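Polyhedrin (Orgyia pseudotsugata cypovirus 5, PDB 5A8U) forms the crystalline matrix of viral occlusion bodies, the polyhedra that protect virus particles outside the host until insect larvae ingest them. Local coordinates at residues Q162-S174 / R241-V253. Sequence-based numbering, arbitrary orientation.
Sequences QPLYFCDRMAGKS and RELVYQNSYGYTV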
# COMPACT_ATOMS: atom_id res chain seq x y z
N GLN A 162 -8.52 -19.00 -18.95
CA GLN A 162 -8.47 -19.27 -20.37
C GLN A 162 -7.16 -18.76 -20.93
O GLN A 162 -6.75 -17.65 -20.65
CB GLN A 162 -9.64 -18.57 -21.07
CG GLN A 162 -11.01 -18.98 -20.55
CD GLN A 162 -12.12 -18.29 -21.30
OE1 GLN A 162 -12.09 -18.21 -22.52
NE2 GLN A 162 -13.09 -17.76 -20.57
N PRO A 163 -6.50 -19.59 -21.76
CA PRO A 163 -5.22 -19.16 -22.32
C PRO A 163 -5.40 -18.07 -23.37
O PRO A 163 -6.30 -18.15 -24.21
CB PRO A 163 -4.68 -20.44 -22.97
CG PRO A 163 -5.54 -21.56 -22.47
CD PRO A 163 -6.87 -20.95 -22.18
N LEU A 164 -4.58 -17.04 -23.29
CA LEU A 164 -4.61 -15.96 -24.26
C LEU A 164 -3.28 -15.96 -25.00
O LEU A 164 -2.21 -15.79 -24.40
CB LEU A 164 -4.87 -14.60 -23.58
CG LEU A 164 -6.09 -14.50 -22.65
CD1 LEU A 164 -6.23 -13.08 -22.06
CD2 LEU A 164 -7.37 -14.91 -23.35
N TYR A 165 -3.34 -16.14 -26.31
CA TYR A 165 -2.15 -16.25 -27.14
C TYR A 165 -1.77 -14.94 -27.81
O TYR A 165 -2.62 -14.10 -28.11
CB TYR A 165 -2.35 -17.34 -28.21
CG TYR A 165 -2.23 -18.72 -27.64
CD1 TYR A 165 -3.31 -19.35 -27.05
CD2 TYR A 165 -1.01 -19.39 -27.63
CE1 TYR A 165 -3.20 -20.61 -26.50
CE2 TYR A 165 -0.89 -20.65 -27.08
CZ TYR A 165 -1.99 -21.26 -26.52
OH TYR A 165 -1.87 -22.52 -25.98
N PHE A 166 -0.48 -14.76 -28.04
CA PHE A 166 0.03 -13.63 -28.81
C PHE A 166 0.97 -14.26 -29.82
O PHE A 166 1.96 -14.88 -29.44
CB PHE A 166 0.76 -12.63 -27.90
CG PHE A 166 1.09 -11.31 -28.56
CD1 PHE A 166 2.16 -11.22 -29.45
CD2 PHE A 166 0.36 -10.17 -28.28
CE1 PHE A 166 2.48 -10.01 -30.06
CE2 PHE A 166 0.67 -8.95 -28.89
CZ PHE A 166 1.73 -8.87 -29.78
N CYS A 167 0.62 -14.16 -31.10
CA CYS A 167 1.32 -14.91 -32.14
C CYS A 167 1.30 -16.40 -31.82
O CYS A 167 0.23 -17.00 -31.63
CB CYS A 167 2.76 -14.41 -32.30
SG CYS A 167 2.91 -12.75 -33.00
N ASP A 168 2.47 -17.01 -31.74
CA ASP A 168 2.55 -18.46 -31.56
C ASP A 168 2.75 -18.92 -30.11
O ASP A 168 2.83 -20.12 -29.85
CB ASP A 168 3.62 -19.07 -32.48
CG ASP A 168 5.01 -18.49 -32.24
OD1 ASP A 168 5.11 -17.41 -31.62
OD2 ASP A 168 5.99 -19.12 -32.68
N ARG A 169 2.81 -17.98 -29.17
CA ARG A 169 3.03 -18.32 -27.77
C ARG A 169 1.83 -17.97 -26.90
O ARG A 169 1.09 -17.04 -27.23
CB ARG A 169 4.28 -17.60 -27.23
CG ARG A 169 5.59 -18.19 -27.74
CD ARG A 169 5.88 -19.53 -27.07
NE ARG A 169 7.05 -20.20 -27.63
CZ ARG A 169 6.99 -21.24 -28.46
NH1 ARG A 169 5.82 -21.74 -28.83
NH2 ARG A 169 8.12 -21.79 -28.92
N MET A 170 1.63 -18.70 -25.80
CA MET A 170 0.63 -18.29 -24.82
C MET A 170 1.18 -17.17 -23.95
O MET A 170 2.12 -17.38 -23.19
CB MET A 170 0.16 -19.46 -23.93
CG MET A 170 -1.03 -19.06 -23.04
SD MET A 170 -1.41 -20.18 -21.68
CE MET A 170 -0.07 -19.82 -20.53
N ALA A 171 0.61 -15.97 -24.07
CA ALA A 171 1.15 -14.80 -23.38
C ALA A 171 0.61 -14.65 -21.96
O ALA A 171 1.29 -14.15 -21.06
CB ALA A 171 0.86 -13.54 -24.18
N GLY A 172 -0.63 -15.05 -21.76
CA GLY A 172 -1.22 -14.91 -20.45
C GLY A 172 -2.47 -15.75 -20.35
O GLY A 172 -2.77 -16.55 -21.24
N LYS A 173 -3.18 -15.59 -19.24
CA LYS A 173 -4.44 -16.28 -19.04
C LYS A 173 -5.44 -15.32 -18.43
O LYS A 173 -5.07 -14.38 -17.73
CB LYS A 173 -4.27 -17.49 -18.11
CG LYS A 173 -3.26 -18.52 -18.60
CD LYS A 173 -3.48 -19.79 -17.78
CE LYS A 173 -2.51 -20.90 -18.07
NZ LYS A 173 -3.09 -22.13 -17.41
N SER A 174 -6.71 -15.56 -18.71
CA SER A 174 -7.76 -14.67 -18.25
C SER A 174 -8.86 -15.45 -17.57
O SER A 174 -9.23 -16.55 -18.00
CB SER A 174 -8.34 -13.88 -19.44
OG SER A 174 -9.49 -13.16 -19.05
N ARG A 241 0.21 -1.35 -24.85
CA ARG A 241 1.08 -1.93 -23.82
C ARG A 241 1.43 -3.38 -24.17
O ARG A 241 2.22 -4.01 -23.47
CB ARG A 241 0.42 -1.92 -22.44
CG ARG A 241 0.30 -0.56 -21.75
CD ARG A 241 1.55 -0.18 -20.92
NE ARG A 241 2.03 -1.29 -20.09
CZ ARG A 241 1.73 -1.47 -18.80
NH1 ARG A 241 0.98 -0.59 -18.14
NH2 ARG A 241 2.21 -2.53 -18.17
N GLU A 242 0.82 -3.89 -25.24
CA GLU A 242 0.94 -5.30 -25.63
C GLU A 242 0.51 -6.22 -24.48
O GLU A 242 1.09 -7.29 -24.25
CB GLU A 242 2.34 -5.65 -26.18
CG GLU A 242 2.70 -4.80 -27.40
CD GLU A 242 4.03 -5.16 -28.07
OE1 GLU A 242 4.50 -6.31 -27.91
OE2 GLU A 242 4.59 -4.28 -28.76
N LEU A 243 -0.54 -5.78 -23.79
CA LEU A 243 -1.20 -6.57 -22.76
C LEU A 243 -2.37 -7.31 -23.40
O LEU A 243 -3.27 -6.69 -23.97
CB LEU A 243 -1.72 -5.66 -21.65
CG LEU A 243 -0.67 -5.05 -20.73
CD1 LEU A 243 -1.25 -3.95 -19.87
CD2 LEU A 243 -0.08 -6.14 -19.85
N VAL A 244 -2.38 -8.64 -23.32
CA VAL A 244 -3.52 -9.38 -23.85
C VAL A 244 -4.74 -9.19 -22.98
O VAL A 244 -4.65 -8.90 -21.78
CB VAL A 244 -3.24 -10.89 -24.04
CG1 VAL A 244 -2.35 -11.12 -25.27
CG2 VAL A 244 -2.64 -11.50 -22.77
N TYR A 245 -5.90 -9.34 -23.60
CA TYR A 245 -7.16 -8.97 -22.97
C TYR A 245 -8.23 -9.72 -23.74
O TYR A 245 -8.19 -9.80 -24.96
CB TYR A 245 -7.36 -7.46 -23.14
CG TYR A 245 -8.66 -6.91 -22.62
CD1 TYR A 245 -9.81 -6.94 -23.39
CD2 TYR A 245 -8.73 -6.35 -21.35
CE1 TYR A 245 -11.01 -6.43 -22.92
CE2 TYR A 245 -9.93 -5.83 -20.86
CZ TYR A 245 -11.06 -5.88 -21.66
OH TYR A 245 -12.24 -5.38 -21.19
N GLN A 246 -9.21 -10.27 -23.03
CA GLN A 246 -10.29 -10.96 -23.71
C GLN A 246 -11.53 -10.06 -23.75
O GLN A 246 -12.02 -9.60 -22.71
CB GLN A 246 -10.62 -12.29 -23.03
CG GLN A 246 -11.68 -13.09 -23.78
CD GLN A 246 -12.09 -14.33 -23.01
OE1 GLN A 246 -12.89 -14.25 -22.08
NE2 GLN A 246 -11.53 -15.47 -23.39
N ASN A 247 -12.03 -9.76 -24.95
CA ASN A 247 -13.16 -8.84 -25.00
C ASN A 247 -14.52 -9.49 -24.69
O ASN A 247 -14.60 -10.69 -24.44
CB ASN A 247 -13.18 -8.05 -26.31
CG ASN A 247 -13.61 -8.88 -27.52
OD1 ASN A 247 -14.13 -9.99 -27.41
ND2 ASN A 247 -13.43 -8.31 -28.70
N SER A 248 -15.57 -8.67 -24.72
CA SER A 248 -16.93 -9.07 -24.34
C SER A 248 -17.52 -10.18 -25.21
O SER A 248 -18.56 -10.73 -24.88
CB SER A 248 -17.86 -7.85 -24.37
OG SER A 248 -17.53 -6.97 -23.32
N TYR A 249 -16.84 -10.47 -26.32
CA TYR A 249 -17.31 -11.49 -27.24
C TYR A 249 -16.50 -12.78 -27.14
O TYR A 249 -16.76 -13.73 -27.88
CB TYR A 249 -17.29 -10.94 -28.67
CG TYR A 249 -18.13 -9.69 -28.82
CD1 TYR A 249 -19.48 -9.78 -29.13
CD2 TYR A 249 -17.59 -8.43 -28.60
CE1 TYR A 249 -20.27 -8.65 -29.24
CE2 TYR A 249 -18.37 -7.28 -28.72
CZ TYR A 249 -19.70 -7.40 -29.04
OH TYR A 249 -20.48 -6.28 -29.16
N GLY A 250 -15.53 -12.81 -26.24
CA GLY A 250 -14.70 -13.99 -26.06
C GLY A 250 -13.42 -14.01 -26.88
O GLY A 250 -12.68 -15.00 -26.84
N TYR A 251 -13.16 -12.93 -27.62
CA TYR A 251 -11.97 -12.82 -28.46
C TYR A 251 -10.78 -12.26 -27.72
O TYR A 251 -10.92 -11.31 -26.97
CB TYR A 251 -12.23 -11.86 -29.62
CG TYR A 251 -12.88 -12.48 -30.83
CD1 TYR A 251 -14.14 -13.04 -30.76
CD2 TYR A 251 -12.24 -12.45 -32.06
CE1 TYR A 251 -14.74 -13.59 -31.88
CE2 TYR A 251 -12.83 -13.00 -33.18
CZ TYR A 251 -14.07 -13.57 -33.09
OH TYR A 251 -14.65 -14.10 -34.22
N THR A 252 -9.60 -12.82 -27.97
CA THR A 252 -8.35 -12.23 -27.50
C THR A 252 -7.97 -11.04 -28.36
O THR A 252 -7.88 -11.15 -29.58
CB THR A 252 -7.20 -13.28 -27.57
OG1 THR A 252 -7.57 -14.43 -26.80
CG2 THR A 252 -5.91 -12.72 -27.05
N VAL A 253 -7.75 -9.90 -27.70
CA VAL A 253 -7.38 -8.67 -28.37
C VAL A 253 -6.19 -8.05 -27.64
O VAL A 253 -5.66 -7.01 -28.05
CB VAL A 253 -8.57 -7.68 -28.43
CG1 VAL A 253 -9.71 -8.30 -29.23
CG2 VAL A 253 -9.05 -7.30 -27.04
OXT VAL A 253 -5.71 -8.61 -26.65
O HOH W 1 -14.81 -16.20 -22.06
O HOH W 2 -5.82 -16.36 -27.70
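Leu-164 and Val-244 lie side by side, running in opposite directions, with Leu-164 CB 3.9 Å from Val-244 CG2. The two methyls of Val-244 divide the work: CG2 rests on Leu-164, while CG1 meets the methyl of Ala-171 and, at 4.2 Å, the ring edge of Phe-166 at CD2. A branched valine suits this spot because it fills two directions from one short stem. Leu-164 forks likewise; CD1 stays beside Val-244, and CD2 reaches Thr-252 OG1 at 3.5 Å and the CB of Gln-246. Ile-113 of strand 109-115 also touches Leu-164 and extends the apolar cluster. The platform is a beta hairpin, strands 162-166 and 169-178 joined by a type II' turn from Phe-166 to Arg-169, at one margin of the six-stranded antiparallel sheet; the C-terminal tail, leaving helix 230-241 through a Schellman motif at Glu-242, folds back over it. Ala-171 and Gly-172 form a classic beta bulge opposite Leu-164, both amides donating to Leu-164 O, and the bare Gly-172 lets Val-244 CG2 come close. Further out, Phe-166, with CG anti to its backbone N (chi1 -169°), brings CZ within 4.2 Å of Glu-242 OE1, and Arg-146 of the second subunit joins the pair by a cation-pi contact with the ring and a salt bridge to the carboxylate. Threonine suits the border: Thr-252 CG2 lies against the strand, 3.7 Å from Tyr-165 O, and OG1 shares a water with Tyr-165 N. At the other polar edge two extended glutamines cross nearly perpendicularly, their long chains each ending in donor and acceptor. Gln-246 NE2 donates to Gln-162 OE1 (2.9 Å, 162° at the hydrogen), approaching from above the acceptor's carbonyl plane, while a water accepts from Gln-162 NE2 and donates to Gln-246 OE1.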